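Local coordinates for ethylbenzene dehydrogenase alpha-subunit (Aromatoleum aromaticum, PDB 2IVF), which belongs to the molybdopterin oxidoreductases and holds a molybdenum atom, two pterin guanine dinucleotide ligands and an iron-sulfur cluster, at residues A[342-345]-A[346-349]; A[619-623]-A[624-628]; A[732-735]-A[736-740]; A[794-797]-A[798-802]; A[859-862]-A[863-866]. One frame throughout, in Å; residues are numbered along the deposited sequence.

Contact 1 of 5, residues A[342-345]-A[346-349]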
loop_
_atom_site.group_PDB
_atom_site.type_symbol
_atom_site.label_atom_id
_atom_site.label_comp_id
_atom_site.label_asym_id
_atom_site.label_seq_id
_atom_site.Cartn_x
_atom_site.Cartn_y
_atom_site.Cartn_z
ATOM N N PHE A 342 -46.200 9.634 -2.340
ATOM C CA PHE A 342 -46.792 8.666 -1.422
ATOM C C PHE A 342 -48.199 9.132 -1.013
ATOM O O PHE A 342 -48.430 10.331 -0.740
ATOM C CB PHE A 342 -45.938 8.465 -0.172
ATOM C CG PHE A 342 -44.647 7.720 -0.407
ATOM C CD1 PHE A 342 -44.638 6.345 -0.602
ATOM C CD2 PHE A 342 -43.433 8.401 -0.393
ATOM C CE1 PHE A 342 -43.443 5.655 -0.808
ATOM C CE2 PHE A 342 -42.247 7.750 -0.585
ATOM C CZ PHE A 342 -42.236 6.348 -0.796
ATOM N N LEU A 343 -49.134 8.184 -1.001
ATOM C CA LEU A 343 -50.465 8.434 -0.468
ATOM C C LEU A 343 -50.338 8.714 1.021
ATOM O O LEU A 343 -49.764 7.889 1.746
ATOM C CB LEU A 343 -51.354 7.217 -0.678
ATOM C CG LEU A 343 -52.785 7.339 -0.168
ATOM C CD1 LEU A 343 -53.457 8.500 -0.863
ATOM C CD2 LEU A 343 -53.519 6.014 -0.393
ATOM N N SER A 344 -50.850 9.869 1.457
ATOM C CA SER A 344 -50.766 10.277 2.852
ATOM C C SER A 344 -52.136 10.365 3.498
ATOM O O SER A 344 -53.176 10.449 2.815
ATOM C CB SER A 344 -50.049 11.615 3.004
ATOM O OG SER A 344 -50.922 12.714 2.813
ATOM N N ALA A 345 -52.135 10.322 4.826
ATOM C CA ALA A 345 -53.364 10.389 5.594
ATOM C C ALA A 345 -53.977 11.766 5.411
ATOM O O ALA A 345 -55.189 11.906 5.456
ATOM C CB ALA A 345 -53.092 10.100 7.046
ATOM N N GLU A 346 -53.127 12.776 5.185
ATOM C CA GLU A 346 -53.587 14.126 4.845
ATOM C C GLU A 346 -54.487 14.074 3.617
ATOM O O GLU A 346 -55.557 14.642 3.608
ATOM C CB GLU A 346 -52.405 15.083 4.579
ATOM C CG GLU A 346 -52.847 16.548 4.614
ATOM C CD GLU A 346 -51.779 17.580 4.244
ATOM O OE1 GLU A 346 -50.627 17.244 3.987
ATOM O OE2 GLU A 346 -52.125 18.781 4.199
ATOM N N ASP A 347 -54.021 13.395 2.575
ATOM C CA ASP A 347 -54.793 13.231 1.347
ATOM C C ASP A 347 -56.096 12.493 1.612
ATOM O O ASP A 347 -57.153 12.878 1.081
ATOM C CB ASP A 347 -54.011 12.436 0.300
ATOM C CG ASP A 347 -52.626 13.007 0.014
ATOM O OD1 ASP A 347 -52.459 14.240 0.080
ATOM O OD2 ASP A 347 -51.721 12.220 -0.318
ATOM N N VAL A 348 -56.032 11.437 2.422
ATOM C CA VAL A 348 -57.176 10.516 2.574
ATOM C C VAL A 348 -58.251 10.980 3.564
ATOM O O VAL A 348 -59.441 10.918 3.251
ATOM C CB VAL A 348 -56.708 9.078 2.951
ATOM C CG1 VAL A 348 -57.909 8.125 3.035
ATOM C CG2 VAL A 348 -55.665 8.566 1.950
ATOM N N ASP A 349 -57.842 11.416 4.762
ATOM C CA ASP A 349 -58.800 11.871 5.796
ATOM C C ASP A 349 -58.371 13.122 6.577
ATOM O O ASP A 349 -58.897 13.403 7.646
ATOM C CB ASP A 349 -59.127 10.723 6.761
ATOM C CG ASP A 349 -57.903 10.121 7.409
ATOM O OD1 ASP A 349 -56.880 10.818 7.593
ATOM O OD2 ASP A 349 -57.963 8.923 7.750
HETATM O O HOH W 1 -49.399 12.886 -1.100
#
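The carboxylate of Asp347 is the flat group that meets the preceding loop: Ser344 N reaches OD2 from above the carboxylate plane, 44° out of it, at an N to OD2 distance of 3.1 Å. The bond is otherwise fairly straight, with 159° at the hydrogen. A water also donates to Asp347 OD2 and to Phe342 O, tying the carboxylate to the backbone of Phe342, two residues before the N-cap. At the other oxygen, OD1, the guanidinium of Arg336 makes a long, weak ion pair. The reciprocal bond runs from Asp347 N to Ser344 OG and is 3.2 Å long. With chi1 at 84°, Ser344 OG sits between its own backbone N and carbonyl carbon, which turns the hydroxyl oxygen to the first turn of helix 345-349. Serine at the N-cap and aspartate three residues on thus form a capping box, each side chain accepting from the other's backbone N-H. Regular helical bonding starts at once, since Val348 N donates to Ser344 O at 3.0 Å and Asp349 N to Ala345 O at 2.8 Å. Beside the box the contact is apolar: Leu343 CD1 lies 3.6 Å from Val348 CG2, the two side chains crossing at about a right angle. Tyr357 of strand 356-360 touches both Leu343 and Val348, and the ring of Phe342 leads the other way, meeting Tyr815 edge-to-face.

Contact 2 of 5, residues A[619-623]-A[624-628]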
loop_
_atom_site.group_PDB
_atom_site.type_symbol
_atom_site.label_atom_id
_atom_site.label_comp_id
_atom_site.label_asym_id
_atom_site.label_seq_id
_atom_site.Cartn_x
_atom_site.Cartn_y
_atom_site.Cartn_z
ATOM N N LYS A 619 -4.810 23.438 -10.181
ATOM C CA LYS A 619 -5.003 24.630 -10.972
ATOM C C LYS A 619 -5.729 25.671 -10.143
ATOM O O LYS A 619 -5.357 26.844 -10.172
ATOM C CB LYS A 619 -5.846 24.310 -12.203
ATOM C CG LYS A 619 -6.179 25.514 -13.121
ATOM C CD LYS A 619 -4.921 26.062 -13.792
ATOM C CE LYS A 619 -5.247 27.056 -14.945
ATOM N NZ LYS A 619 -4.080 27.977 -15.141
ATOM N N MET A 620 -6.800 25.277 -9.453
ATOM C CA MET A 620 -7.719 26.296 -8.881
ATOM C C MET A 620 -7.086 26.905 -7.635
ATOM O O MET A 620 -7.265 28.085 -7.338
ATOM C CB MET A 620 -9.074 25.687 -8.529
ATOM C CG MET A 620 -9.851 25.093 -9.761
ATOM S SD MET A 620 -9.876 26.214 -11.180
ATOM C CE MET A 620 -11.244 27.297 -10.707
ATOM N N PHE A 621 -6.339 26.104 -6.904
ATOM C CA PHE A 621 -5.709 26.637 -5.699
ATOM C C PHE A 621 -4.663 27.733 -6.022
ATOM O O PHE A 621 -4.827 28.879 -5.560
ATOM C CB PHE A 621 -5.229 25.524 -4.757
ATOM C CG PHE A 621 -6.295 25.091 -3.765
ATOM C CD1 PHE A 621 -7.588 24.780 -4.187
ATOM C CD2 PHE A 621 -6.031 25.013 -2.418
ATOM C CE1 PHE A 621 -8.562 24.369 -3.280
ATOM C CE2 PHE A 621 -7.022 24.634 -1.522
ATOM C CZ PHE A 621 -8.266 24.304 -1.950
ATOM N N PRO A 622 -3.603 27.406 -6.799
ATOM C CA PRO A 622 -2.621 28.455 -7.170
ATOM C C PRO A 622 -3.257 29.604 -7.904
ATOM O O PRO A 622 -2.941 30.761 -7.622
ATOM C CB PRO A 622 -1.593 27.703 -8.049
ATOM C CG PRO A 622 -1.685 26.309 -7.613
ATOM C CD PRO A 622 -3.190 26.096 -7.317
ATOM N N ASP A 623 -4.185 29.327 -8.809
ATOM C CA ASP A 623 -4.702 30.405 -9.665
ATOM C C ASP A 623 -5.725 31.321 -9.011
ATOM O O ASP A 623 -5.818 32.496 -9.368
ATOM C CB ASP A 623 -5.322 29.852 -10.937
ATOM C CG ASP A 623 -4.286 29.416 -11.953
ATOM O OD1 ASP A 623 -3.075 29.382 -11.626
ATOM O OD2 ASP A 623 -4.708 29.089 -13.090
ATOM N N VAL A 624 -6.508 30.784 -8.076
ATOM C CA VAL A 624 -7.652 31.535 -7.552
ATOM C C VAL A 624 -7.533 31.780 -6.052
ATOM O O VAL A 624 -7.690 32.893 -5.624
ATOM C CB VAL A 624 -9.004 30.849 -7.875
ATOM C CG1 VAL A 624 -10.147 31.728 -7.398
ATOM C CG2 VAL A 624 -9.163 30.620 -9.422
ATOM N N LEU A 625 -7.258 30.751 -5.259
ATOM C CA LEU A 625 -7.209 30.917 -3.801
ATOM C C LEU A 625 -5.914 31.530 -3.265
ATOM O O LEU A 625 -5.925 32.529 -2.531
ATOM C CB LEU A 625 -7.447 29.572 -3.118
ATOM C CG LEU A 625 -7.371 29.557 -1.581
ATOM C CD1 LEU A 625 -8.419 30.511 -0.987
ATOM C CD2 LEU A 625 -7.499 28.165 -0.994
ATOM N N PHE A 626 -4.789 30.895 -3.571
ATOM C CA PHE A 626 -3.518 31.349 -3.022
ATOM C C PHE A 626 -3.291 32.853 -3.122
ATOM O O PHE A 626 -2.857 33.448 -2.131
ATOM C CB PHE A 626 -2.335 30.563 -3.600
ATOM C CG PHE A 626 -2.287 29.122 -3.197
ATOM C CD1 PHE A 626 -3.111 28.601 -2.205
ATOM C CD2 PHE A 626 -1.373 28.267 -3.817
ATOM C CE1 PHE A 626 -3.023 27.270 -1.834
ATOM C CE2 PHE A 626 -1.280 26.953 -3.457
ATOM C CZ PHE A 626 -2.097 26.441 -2.483
ATOM N N PRO A 627 -3.582 33.497 -4.286
ATOM C CA PRO A 627 -3.462 34.939 -4.382
ATOM C C PRO A 627 -4.250 35.757 -3.346
ATOM O O PRO A 627 -3.878 36.894 -3.077
ATOM C CB PRO A 627 -3.940 35.233 -5.816
ATOM C CG PRO A 627 -3.527 34.026 -6.543
ATOM C CD PRO A 627 -3.936 32.936 -5.602
ATOM N N LYS A 628 -5.296 35.192 -2.752
ATOM C CA LYS A 628 -6.089 35.937 -1.760
ATOM C C LYS A 628 -5.517 35.724 -0.368
ATOM O O LYS A 628 -5.802 36.466 0.547
ATOM C CB LYS A 628 -7.519 35.418 -1.733
ATOM C CG LYS A 628 -8.331 35.657 -2.963
ATOM C CD LYS A 628 -9.483 34.614 -3.041
ATOM C CE LYS A 628 -10.429 34.998 -4.166
ATOM N NZ LYS A 628 -11.748 34.340 -4.155
#
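Aromatic and CH-pi contacts join Phe621 to Leu625 and Phe626, one turn further along the chain. Leu625 CD2 stands over one face of the Phe621 ring, 3.9 Å from the centroid and offset toward the rim. Leu625 CG is anti to the backbone N (chi1 178°), and the side chain runs beside that of Phe621, pointing the same way. The Phe626 ring is turned 84° to the Phe621 plane and comes in obliquely, with its CE1 at the Phe621 edge, 3.8 Å from CD2. Its own face receives Phe621 CB, 4.2 Å from the Phe626 centroid, in a second CH-pi contact.

Among the backbone bonds, Val624 N donates to Met620 O at 2.9 Å, whereas Phe626 N passes over the usual acceptor and takes Phe621 O at 2.8 Å, with 169° at the hydrogen. That i to i+5 bond marks a wider pi-type turn close to the C-terminal end of helix 617-625, where the proline nitrogen of Pro622 leaves a kink; a 3-10 segment, 626-628, follows. At this end of the helix Pro627 CD comes within 3.1 Å of Pro622 O.

The apolar contact without rings is looser: Met620 CE approaches Val624 CG2 to 4.1 Å, the side chains lying side by side. Trp549 of helix 546-553 and Tyr603 of strand 602-606 touch both Phe621 and Leu625, so this face of the helix is turned to the protein interior.

Contact 3 of 5, residues A[732-735]-A[736-740]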
loop_
_atom_site.group_PDB
_atom_site.type_symbol
_atom_site.label_atom_id
_atom_site.label_comp_id
_atom_site.label_asym_id
_atom_site.label_seq_id
_atom_site.Cartn_x
_atom_site.Cartn_y
_atom_site.Cartn_z
ATOM N N HIS A 732 -3.788 21.908 31.569
ATOM C CA HIS A 732 -3.978 20.506 31.814
ATOM C C HIS A 732 -3.573 19.623 30.631
ATOM O O HIS A 732 -3.088 18.495 30.792
ATOM C CB HIS A 732 -5.442 20.279 32.160
ATOM C CG HIS A 732 -5.716 18.900 32.626
ATOM N ND1 HIS A 732 -5.546 18.518 33.937
ATOM C CD2 HIS A 732 -6.081 17.788 31.950
ATOM C CE1 HIS A 732 -5.812 17.231 34.056
ATOM N NE2 HIS A 732 -6.137 16.759 32.863
ATOM N N LEU A 733 -3.788 20.150 29.431
ATOM C CA LEU A 733 -3.435 19.486 28.193
ATOM C C LEU A 733 -2.330 20.250 27.443
ATOM O O LEU A 733 -2.591 21.230 26.755
ATOM C CB LEU A 733 -4.687 19.398 27.336
ATOM C CG LEU A 733 -5.818 18.585 27.958
ATOM C CD1 LEU A 733 -6.985 18.467 26.970
ATOM C CD2 LEU A 733 -5.332 17.204 28.416
ATOM N N LEU A 734 -1.090 19.788 27.601
ATOM C CA LEU A 734 0.077 20.370 26.949
ATOM C C LEU A 734 0.770 19.420 25.977
ATOM O O LEU A 734 1.481 19.866 25.078
ATOM C CB LEU A 734 1.102 20.775 27.986
ATOM C CG LEU A 734 0.619 21.882 28.922
ATOM C CD1 LEU A 734 1.670 22.167 29.982
ATOM C CD2 LEU A 734 0.223 23.096 28.136
ATOM N N THR A 735 0.600 18.115 26.177
ATOM C CA THR A 735 1.334 17.123 25.385
ATOM C C THR A 735 0.394 16.046 24.911
ATOM O O THR A 735 -0.675 15.860 25.454
ATOM C CB THR A 735 2.387 16.470 26.221
ATOM O OG1 THR A 735 1.736 15.644 27.194
ATOM C CG2 THR A 735 3.253 17.544 26.930
ATOM N N ASN A 736 0.797 15.350 23.868
ATOM C CA ASN A 736 0.090 14.158 23.446
ATOM C C ASN A 736 -0.187 13.189 24.570
ATOM O O ASN A 736 -1.271 12.648 24.624
ATOM C CB ASN A 736 0.820 13.420 22.322
ATOM C CG ASN A 736 0.543 14.044 20.931
ATOM O OD1 ASN A 736 0.311 15.251 20.826
ATOM N ND2 ASN A 736 0.493 13.204 19.896
ATOM N N GLU A 737 0.767 12.966 25.452
ATOM C CA GLU A 737 0.530 11.996 26.535
ATOM C C GLU A 737 -0.651 12.485 27.392
ATOM O O GLU A 737 -1.508 11.686 27.790
ATOM C CB GLU A 737 1.767 11.712 27.406
ATOM C CG GLU A 737 1.459 10.519 28.346
ATOM C CD GLU A 737 2.663 9.836 28.984
ATOM O OE1 GLU A 737 3.528 10.552 29.512
ATOM O OE2 GLU A 737 2.679 8.560 28.952
ATOM N N ASP A 738 -0.702 13.791 27.658
ATOM C CA ASP A 738 -1.800 14.388 28.411
ATOM C C ASP A 738 -3.124 14.079 27.726
ATOM O O ASP A 738 -4.067 13.619 28.371
ATOM C CB ASP A 738 -1.658 15.892 28.465
ATOM C CG ASP A 738 -0.515 16.361 29.329
ATOM O OD1 ASP A 738 -0.054 15.618 30.230
ATOM O OD2 ASP A 738 -0.107 17.519 29.100
ATOM N N CYS A 739 -3.160 14.343 26.416
ATOM C CA CYS A 739 -4.353 14.174 25.595
ATOM C C CYS A 739 -4.763 12.693 25.440
ATOM O O CYS A 739 -5.951 12.399 25.417
ATOM C CB CYS A 739 -4.133 14.780 24.227
ATOM S SG CYS A 739 -4.046 16.580 24.311
ATOM N N LEU A 740 -3.776 11.798 25.373
ATOM C CA LEU A 740 -4.008 10.375 25.285
ATOM C C LEU A 740 -4.687 9.879 26.531
ATOM O O LEU A 740 -5.626 9.112 26.449
ATOM C CB LEU A 740 -2.722 9.625 25.019
ATOM C CG LEU A 740 -2.876 8.120 24.755
ATOM C CD1 LEU A 740 -3.898 7.837 23.649
ATOM C CD2 LEU A 740 -1.550 7.461 24.407
HETATM O O HOH W 2 3.247 14.868 29.470
#
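Thr735 is still extended, and Asn736 is the first residue of the helix; Cys739 N then donates to Thr735 O at 3.1 Å, closing the first turn. Asp738 reaches back over this turn to the loop. Its OD2 accepts two backbone N-H groups: it offers its anti lone pair to Leu734 N, 2.9 Å away, while Thr735 N, at 3.1 Å, comes from above the carboxylate plane. The two bonds grip one oxygen from different directions and should limit how far the carboxylate can rotate. In return Asp738 N donates to Thr735 OG1, 3.1 Å away and 164° at the hydrogen. Since chi1 of Thr735 is 70°, OG1 stands between the backbone N and the carbonyl carbon, facing the N-H groups of the turn. The pair is a capping box at the start of helix 736-749, supplemented by the bond from Leu734 N. A water lies 2.8 Å from Thr735 OG1 and donates only weakly to Asp738 OD1. On another side of the turn, Leu733 CD2 packs 3.8 Å from Asp738 O, and Leu733 CB approaches Cys739 SG. Trp688 of helix 687-704 touches Cys739 and donates through NE1 to Leu733 O, fixing loop and helix to the same neighbour. Asn736 extends elsewhere: its backbone N binds Glu686, and its ND2 donates to His659 O in strand 659-661.

Contact 4 of 5, residues A[794-797]-A[798-802]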
loop_
_atom_site.group_PDB
_atom_site.type_symbol
_atom_site.label_atom_id
_atom_site.label_comp_id
_atom_site.label_asym_id
_atom_site.label_seq_id
_atom_site.Cartn_x
_atom_site.Cartn_y
_atom_site.Cartn_z
ATOM N N PRO A 794 -24.133 -4.781 10.991
ATOM C CA PRO A 794 -25.133 -3.744 11.288
ATOM C C PRO A 794 -26.564 -4.131 11.039
ATOM O O PRO A 794 -26.847 -5.162 10.439
ATOM C CB PRO A 794 -24.745 -2.639 10.298
ATOM C CG PRO A 794 -24.433 -3.417 9.066
ATOM C CD PRO A 794 -23.740 -4.737 9.572
ATOM N N MET A 795 -27.459 -3.271 11.519
ATOM C CA MET A 795 -28.873 -3.240 11.172
ATOM C C MET A 795 -29.726 -4.277 11.860
ATOM O O MET A 795 -30.930 -4.392 11.556
ATOM C CB MET A 795 -29.075 -3.268 9.663
ATOM C CG MET A 795 -28.279 -2.188 8.933
ATOM S SD MET A 795 -28.625 -2.160 7.176
ATOM C CE MET A 795 -30.271 -1.470 7.184
ATOM N N ARG A 796 -29.140 -4.994 12.829
ATOM C CA ARG A 796 -29.875 -6.007 13.578
ATOM C C ARG A 796 -31.156 -5.452 14.218
ATOM O O ARG A 796 -32.132 -6.138 14.292
ATOM C CB ARG A 796 -29.007 -6.594 14.670
ATOM C CG ARG A 796 -29.517 -7.930 15.175
ATOM C CD ARG A 796 -28.773 -8.427 16.405
ATOM N NE ARG A 796 -28.915 -7.506 17.520
ATOM C CZ ARG A 796 -29.965 -7.421 18.326
ATOM N NH1 ARG A 796 -31.035 -8.207 18.184
ATOM N NH2 ARG A 796 -29.924 -6.549 19.317
ATOM N N TRP A 797 -31.115 -4.233 14.742
ATOM C CA TRP A 797 -32.310 -3.659 15.401
ATOM C C TRP A 797 -33.472 -3.494 14.418
ATOM O O TRP A 797 -34.665 -3.656 14.769
ATOM C CB TRP A 797 -31.975 -2.310 16.035
ATOM C CG TRP A 797 -30.942 -2.368 17.093
ATOM C CD1 TRP A 797 -30.590 -3.456 17.839
ATOM C CD2 TRP A 797 -30.169 -1.277 17.588
ATOM N NE1 TRP A 797 -29.596 -3.128 18.722
ATOM C CE2 TRP A 797 -29.315 -1.797 18.602
ATOM C CE3 TRP A 797 -30.117 0.090 17.292
ATOM C CZ2 TRP A 797 -28.431 -0.998 19.319
ATOM C CZ3 TRP A 797 -29.215 0.887 17.996
ATOM C CH2 TRP A 797 -28.360 0.329 18.971
ATOM N N HIS A 798 -33.143 -3.123 13.192
ATOM C CA HIS A 798 -34.163 -3.027 12.167
ATOM C C HIS A 798 -34.794 -4.379 11.890
ATOM O O HIS A 798 -36.023 -4.488 11.821
ATOM C CB HIS A 798 -33.631 -2.375 10.893
ATOM C CG HIS A 798 -33.013 -1.029 11.141
ATOM N ND1 HIS A 798 -33.723 0.016 11.679
ATOM C CD2 HIS A 798 -31.749 -0.579 10.962
ATOM C CE1 HIS A 798 -32.926 1.069 11.801
ATOM N NE2 HIS A 798 -31.719 0.731 11.372
ATOM N N PHE A 799 -33.981 -5.406 11.764
ATOM C CA PHE A 799 -34.509 -6.731 11.442
ATOM C C PHE A 799 -35.105 -7.490 12.626
ATOM O O PHE A 799 -36.294 -7.894 12.576
ATOM C CB PHE A 799 -33.446 -7.573 10.725
ATOM C CG PHE A 799 -33.903 -8.945 10.439
ATOM C CD1 PHE A 799 -34.906 -9.161 9.511
ATOM C CD2 PHE A 799 -33.349 -10.031 11.120
ATOM C CE1 PHE A 799 -35.375 -10.448 9.252
ATOM C CE2 PHE A 799 -33.798 -11.323 10.874
ATOM C CZ PHE A 799 -34.825 -11.536 9.948
ATOM N N ASP A 800 -34.323 -7.702 13.684
ATOM C CA ASP A 800 -34.809 -8.436 14.887
ATOM C C ASP A 800 -35.871 -7.682 15.639
ATOM O O ASP A 800 -36.833 -8.264 16.105
ATOM C CB ASP A 800 -33.669 -8.732 15.887
ATOM C CG ASP A 800 -32.796 -9.923 15.460
ATOM O OD1 ASP A 800 -33.199 -10.668 14.537
ATOM O OD2 ASP A 800 -31.715 -10.125 16.049
ATOM N N ASP A 801 -35.642 -6.395 15.833
ATOM C CA ASP A 801 -36.463 -5.577 16.706
ATOM C C ASP A 801 -37.537 -4.787 15.972
ATOM O O ASP A 801 -38.391 -4.156 16.581
ATOM C CB ASP A 801 -35.566 -4.609 17.508
ATOM C CG ASP A 801 -34.735 -5.329 18.554
ATOM O OD1 ASP A 801 -35.071 -6.497 18.843
ATOM O OD2 ASP A 801 -33.773 -4.707 19.068
ATOM N N LYS A 802 -37.447 -4.784 14.658
ATOM C CA LYS A 802 -38.382 -4.080 13.814
ATOM C C LYS A 802 -38.314 -2.583 14.036
ATOM O O LYS A 802 -39.311 -1.888 13.906
ATOM C CB LYS A 802 -39.795 -4.619 13.990
ATOM C CG LYS A 802 -39.883 -6.130 13.903
ATOM C CD LYS A 802 -39.353 -6.696 12.597
ATOM C CE LYS A 802 -39.199 -8.231 12.689
ATOM N NZ LYS A 802 -38.531 -8.771 11.476
HETATM O O HOH W 3 -32.307 -5.728 20.785
HETATM O O HOH W 4 -33.242 -8.036 20.164
#
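Arg796 NH1 donates to Asp800 OD2 in a salt bridge 2.9 Å long, 162° at the hydrogen. The oxygen offers its anti lone pair and lies in the guanidinium plane, although the carboxylate is turned 53° from that plane. A bend at chi3 (61°) folds the arginine back over its helix. Two waters at the guanidinium edge extend the link to Asp801: one accepts from NH2 and donates to OD2, the other accepts from NH1 and donates to OD1. Asp801 OD2 also approaches the Trp797 ring obliquely, 3.6 Å from Trp797 CD1. Further out, Glu785 makes a salt bridge with Arg796 NH2 and accepts from Trp797 NE1, and Asn784 takes Arg796 NE, fixing both side chains. Met795 CB touches His798 CD2 at 4.0 Å, and the His798 ring stacks on Phe805. The Arg796 and Asp800 pair is an i to i+4 salt bridge along the short helix 796-800, which begins after Met795 at the N-cap.

Contact 5 of 5, residues A[859-862]-A[863-866]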
loop_
_atom_site.group_PDB
_atom_site.type_symbol
_atom_site.label_atom_id
_atom_site.label_comp_id
_atom_site.label_asym_id
_atom_site.label_seq_id
_atom_site.Cartn_x
_atom_site.Cartn_y
_atom_site.Cartn_z
ATOM N N LEU A 859 4.825 8.282 -0.263
ATOM C CA LEU A 859 5.053 8.549 -1.675
ATOM C C LEU A 859 6.345 9.285 -1.933
ATOM O O LEU A 859 6.845 9.348 -3.075
ATOM C CB LEU A 859 3.854 9.276 -2.306
ATOM C CG LEU A 859 2.611 8.449 -2.557
ATOM C CD1 LEU A 859 1.512 9.329 -3.273
ATOM C CD2 LEU A 859 2.939 7.106 -3.306
ATOM N N THR A 860 6.888 9.865 -0.881
ATOM C CA THR A 860 8.182 10.505 -0.963
ATOM C C THR A 860 9.221 9.735 -0.149
ATOM O O THR A 860 10.272 10.278 0.222
ATOM C CB THR A 860 8.101 12.022 -0.572
ATOM O OG1 THR A 860 7.412 12.178 0.684
ATOM C CG2 THR A 860 7.441 12.818 -1.696
ATOM N N ASN A 861 8.962 8.445 0.091
ATOM C CA ASN A 861 9.895 7.609 0.808
ATOM C C ASN A 861 10.738 6.820 -0.137
ATOM O O ASN A 861 10.219 6.032 -0.926
ATOM C CB ASN A 861 9.203 6.641 1.752
ATOM C CG ASN A 861 10.156 5.984 2.642
ATOM O OD1 ASN A 861 10.434 4.772 2.515
ATOM N ND2 ASN A 861 10.748 6.765 3.529
ATOM N N SER A 862 12.044 7.008 -0.069
ATOM C CA SER A 862 12.922 6.269 -0.972
ATOM C C SER A 862 12.733 4.756 -0.880
ATOM O O SER A 862 12.577 4.087 -1.899
ATOM C CB SER A 862 14.372 6.606 -0.700
ATOM O OG SER A 862 14.624 7.932 -1.113
ATOM N N HIS A 863 12.814 4.235 0.334
ATOM C CA HIS A 863 12.752 2.784 0.572
ATOM C C HIS A 863 11.498 2.147 -0.019
ATOM O O HIS A 863 11.575 1.112 -0.738
ATOM C CB HIS A 863 12.842 2.536 2.074
ATOM C CG HIS A 863 12.903 1.095 2.455
ATOM N ND1 HIS A 863 14.091 0.432 2.644
ATOM C CD2 HIS A 863 11.926 0.192 2.704
ATOM C CE1 HIS A 863 13.849 -0.820 2.997
ATOM N NE2 HIS A 863 12.543 -0.990 3.046
ATOM N N LEU A 864 10.341 2.756 0.270
ATOM C CA LEU A 864 9.062 2.188 -0.122
ATOM C C LEU A 864 8.828 2.415 -1.582
ATOM O O LEU A 864 8.129 1.630 -2.241
ATOM C CB LEU A 864 7.917 2.762 0.749
ATOM C CG LEU A 864 7.878 2.153 2.164
ATOM C CD1 LEU A 864 6.988 2.912 3.178
ATOM C CD2 LEU A 864 7.414 0.650 2.008
ATOM N N SER A 865 9.422 3.483 -2.113
ATOM C CA SER A 865 9.256 3.813 -3.522
ATOM C C SER A 865 9.998 2.866 -4.421
ATOM O O SER A 865 9.656 2.761 -5.569
ATOM C CB SER A 865 9.668 5.255 -3.794
ATOM O OG SER A 865 8.703 6.126 -3.235
ATOM N N ARG A 866 10.986 2.166 -3.881
ATOM C CA ARG A 866 11.665 1.070 -4.591
ATOM C C ARG A 866 10.856 -0.263 -4.730
ATOM O O ARG A 866 11.319 -1.188 -5.397
ATOM C CB ARG A 866 13.001 0.801 -3.958
ATOM C CG ARG A 866 13.935 1.971 -4.048
ATOM C CD ARG A 866 15.209 1.598 -3.341
ATOM N NE ARG A 866 15.984 2.807 -3.147
ATOM C CZ ARG A 866 16.289 3.381 -1.985
ATOM N NH1 ARG A 866 16.027 2.809 -0.824
ATOM N NH2 ARG A 866 17.000 4.482 -1.997
HETATM O O HOH W 5 6.665 7.172 -4.708
#
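Leu859 meets the helix ahead through its carbonyl: a water donates both to Leu859 O and to Ser865 OG, 2.7 Å from each. Its side chain leads away from the turn. Thr860 likewise points away from the helix, and its carbonyl oxygen accepts from His99 of the beta-subunit. Asn861 makes the capping bond. Its OD1 accepts from Leu864 N at 3.0 Å, the donor tilted 16° from the amide carbonyl plane. Chi1 of -169° places CG beside the carbonyl carbon, bringing OD1 round to the first turn, while ND2 is hydrogen-bonded to Glu141 OE2. This makes Asn861 the N-cap of helix 862-865, a short turn in the molybdopterin dinucleotide binding domain, a family of the double-psi beta-barrel clan. Asn861 O is gripped twice by one residue: Ser865 N donates at 2.9 Å, and Ser865 OG at 2.8 Å from 39° above the carbonyl plane. Ser865 OG therefore has two partners, giving its proton to Asn861 O and accepting one from the water. Ser862 comes next; its O accepts from Arg866 N at 3.2 Å, and its CB lies over one face of the Arg866 guanidinium, 3.6 Å from NH2. The arginine, extended from CG to NE, reaches the subunit interface, where NE donates to Phe95 O of the beta-subunit and Phe97 of that subunit packs on Ser865.

In the fold
The five contacts are separate local turns in series along the chain, none touching another. Contacts 2, 3 and 5 lie nearest the two pterin guanine dinucleotides, MD1 and MGD: the side chains of Phe621, Asn736 and Leu859 are about 10, 8 and 7 Å from MD1, and Leu859 is about 8 Å from MGD. The nearest atoms of contacts 2 and 5 are about 17 Å apart, those of contacts 3 and 5 about 20 Å. Contact 1 is peripheral, its centre 38 Å from the chain centre and 63 Å from that of contact 5, on the opposite side. Contact 4 is its closest companion, about 16 Å away between nearest atoms. Contact 5 alone meets the beta-subunit.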